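Local atomic coordinates of anti-sigma-E factor RseA (Escherichia coli, PDB entry 3M4W), a protein that holds the extracytoplasmic-function sigma factor sigma-E inactive until regulated intramembrane proteolysis, triggered by an extracytoplasmic signal, releases it. Residues L57-Y60 / E61-R65. Residues are numbered along the deposited sequence; the frame is centred on the assembly and turned at random.
Sequences LQDY and ELQRR
E61 meets the Y60 ring at its edge, with E61 OE2 3.2 Å from Y60 CE2 and the carboxylate almost perpendicular to the ring. A bend at chi2 (-53°) folds the E61 chain back, and OE1 takes three donors. E61 OE1 receives R64 NH2 on its syn lone pair at 2.6 Å. The anti lone pair of E61 OE1 goes to R65 NH1 at 2.8 Å. R64 NE meets OE1 from above the carboxylate plane. Without this carboxylate, as with an alanine here, both arginines would probably lose their shared acceptor and be freer to turn, and a basic side chain of a neighbouring protein chain would lose its mate. L62 donates its backbone N to Q58 O. Q63 turns its amide to D59, Q63 NE2 lying 2.9 Å from D59 O. R64 lays CG over one face of the Y60 ring, a CH-pi contact at 4.0 Å from the centroid. R64 CD lies 3.2 Å from Y60 OH, which is hydrogen-bonded to the backbone of that chain. This helix, 50-66, belongs to the periplasmic primary binding site for RseB. D59, E61 OE2 and R64 NH2 form salt bridges to the neighbouring chain, so the intrahelical network probably helps to orient charges for binding.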
loop_
_atom_site.group_PDB
_atom_site.type_symbol
_atom_site.label_atom_id
_atom_site.label_comp_id
_atom_site.label_asym_id
_atom_site.label_seq_id
_atom_site.Cartn_x
_atom_site.Cartn_y
_atom_site.Cartn_z
ATOM N N LEU E 57 -26.842 3.949 -1.148
ATOM C CA LEU E 57 -25.516 3.399 -0.943
ATOM C C LEU E 57 -25.121 3.488 0.532
ATOM O O LEU E 57 -24.722 2.494 1.140
ATOM C CB LEU E 57 -24.503 4.159 -1.801
ATOM C CG LEU E 57 -23.162 3.476 -2.076
ATOM C CD1 LEU E 57 -23.401 2.185 -2.854
ATOM C CD2 LEU E 57 -22.254 4.415 -2.862
ATOM N N GLN E 58 -25.238 4.678 1.110
ATOM C CA GLN E 58 -24.873 4.852 2.506
ATOM C C GLN E 58 -25.906 4.262 3.466
ATOM O O GLN E 58 -25.666 4.173 4.666
ATOM C CB GLN E 58 -24.637 6.330 2.817
ATOM C CG GLN E 58 -25.853 7.199 2.657
ATOM C CD GLN E 58 -25.730 8.490 3.433
ATOM O OE1 GLN E 58 -25.082 9.442 2.993
ATOM N NE2 GLN E 58 -26.344 8.523 4.609
ATOM N N ASP E 59 -27.057 3.857 2.948
ATOM C CA ASP E 59 -28.059 3.240 3.807
ATOM C C ASP E 59 -27.707 1.761 3.897
ATOM O O ASP E 59 -27.980 1.093 4.901
ATOM C CB ASP E 59 -29.457 3.394 3.226
ATOM C CG ASP E 59 -30.514 2.767 4.109
ATOM O OD1 ASP E 59 -30.655 3.195 5.275
ATOM O OD2 ASP E 59 -31.197 1.837 3.641
ATOM N N TYR E 60 -27.104 1.255 2.825
ATOM C CA TYR E 60 -26.657 -0.133 2.764
ATOM C C TYR E 60 -25.547 -0.291 3.806
ATOM O O TYR E 60 -25.511 -1.269 4.549
ATOM C CB TYR E 60 -26.105 -0.446 1.366
ATOM C CG TYR E 60 -25.113 -1.592 1.321
ATOM C CD1 TYR E 60 -25.520 -2.903 1.509
ATOM C CD2 TYR E 60 -23.759 -1.353 1.111
ATOM C CE1 TYR E 60 -24.607 -3.948 1.490
ATOM C CE2 TYR E 60 -22.834 -2.393 1.093
ATOM C CZ TYR E 60 -23.262 -3.685 1.283
ATOM O OH TYR E 60 -22.345 -4.712 1.292
ATOM N N GLU E 61 -24.650 0.691 3.857
ATOM C CA GLU E 61 -23.540 0.651 4.792
ATOM C C GLU E 61 -24.061 0.723 6.223
ATOM O O GLU E 61 -23.684 -0.092 7.063
ATOM C CB GLU E 61 -22.573 1.812 4.532
ATOM C CG GLU E 61 -21.747 1.705 3.245
ATOM C CD GLU E 61 -20.989 0.392 3.133
ATOM O OE1 GLU E 61 -20.552 -0.145 4.173
ATOM O OE2 GLU E 61 -20.822 -0.106 2.000
ATOM N N LEU E 62 -24.929 1.702 6.483
ATOM C CA LEU E 62 -25.529 1.910 7.803
ATOM C C LEU E 62 -26.119 0.594 8.291
ATOM O O LEU E 62 -25.946 0.214 9.444
ATOM C CB LEU E 62 -26.642 2.962 7.719
ATOM C CG LEU E 62 -26.905 3.953 8.867
ATOM C CD1 LEU E 62 -28.396 4.286 8.868
ATOM C CD2 LEU E 62 -26.506 3.381 10.227
ATOM N N GLN E 63 -26.802 -0.099 7.386
ATOM C CA GLN E 63 -27.444 -1.389 7.657
ATOM C C GLN E 63 -26.427 -2.476 8.004
ATOM O O GLN E 63 -26.620 -3.237 8.961
ATOM C CB GLN E 63 -28.231 -1.841 6.427
ATOM C CG GLN E 63 -29.659 -2.277 6.673
ATOM C CD GLN E 63 -30.662 -1.204 6.298
ATOM O OE1 GLN E 63 -31.816 -1.503 5.987
ATOM N NE2 GLN E 63 -30.230 0.057 6.330
ATOM N N ARG E 64 -25.360 -2.560 7.207
ATOM C CA ARG E 64 -24.302 -3.555 7.411
ATOM C C ARG E 64 -23.769 -3.545 8.832
ATOM O O ARG E 64 -23.486 -4.594 9.409
ATOM C CB ARG E 64 -23.117 -3.299 6.472
ATOM C CG ARG E 64 -23.321 -3.723 5.042
ATOM C CD ARG E 64 -21.988 -4.127 4.427
ATOM N NE ARG E 64 -21.017 -3.032 4.382
ATOM C CZ ARG E 64 -19.732 -3.186 4.673
ATOM N NH1 ARG E 64 -19.286 -4.384 5.030
ATOM N NH2 ARG E 64 -18.899 -2.155 4.617
ATOM N N ARG E 65 -23.611 -2.346 9.374
ATOM C CA ARG E 65 -23.080 -2.161 10.717
ATOM C C ARG E 65 -24.145 -2.312 11.810
ATOM O O ARG E 65 -23.842 -2.730 12.930
ATOM C CB ARG E 65 -22.397 -0.793 10.795
ATOM C CG ARG E 65 -21.296 -0.639 9.754
ATOM C CD ARG E 65 -20.758 0.777 9.685
ATOM N NE ARG E 65 -19.497 0.865 8.940
ATOM C CZ ARG E 65 -19.350 0.578 7.647
ATOM N NH1 ARG E 65 -20.389 0.176 6.925
ATOM N NH2 ARG E 65 -18.156 0.698 7.073
#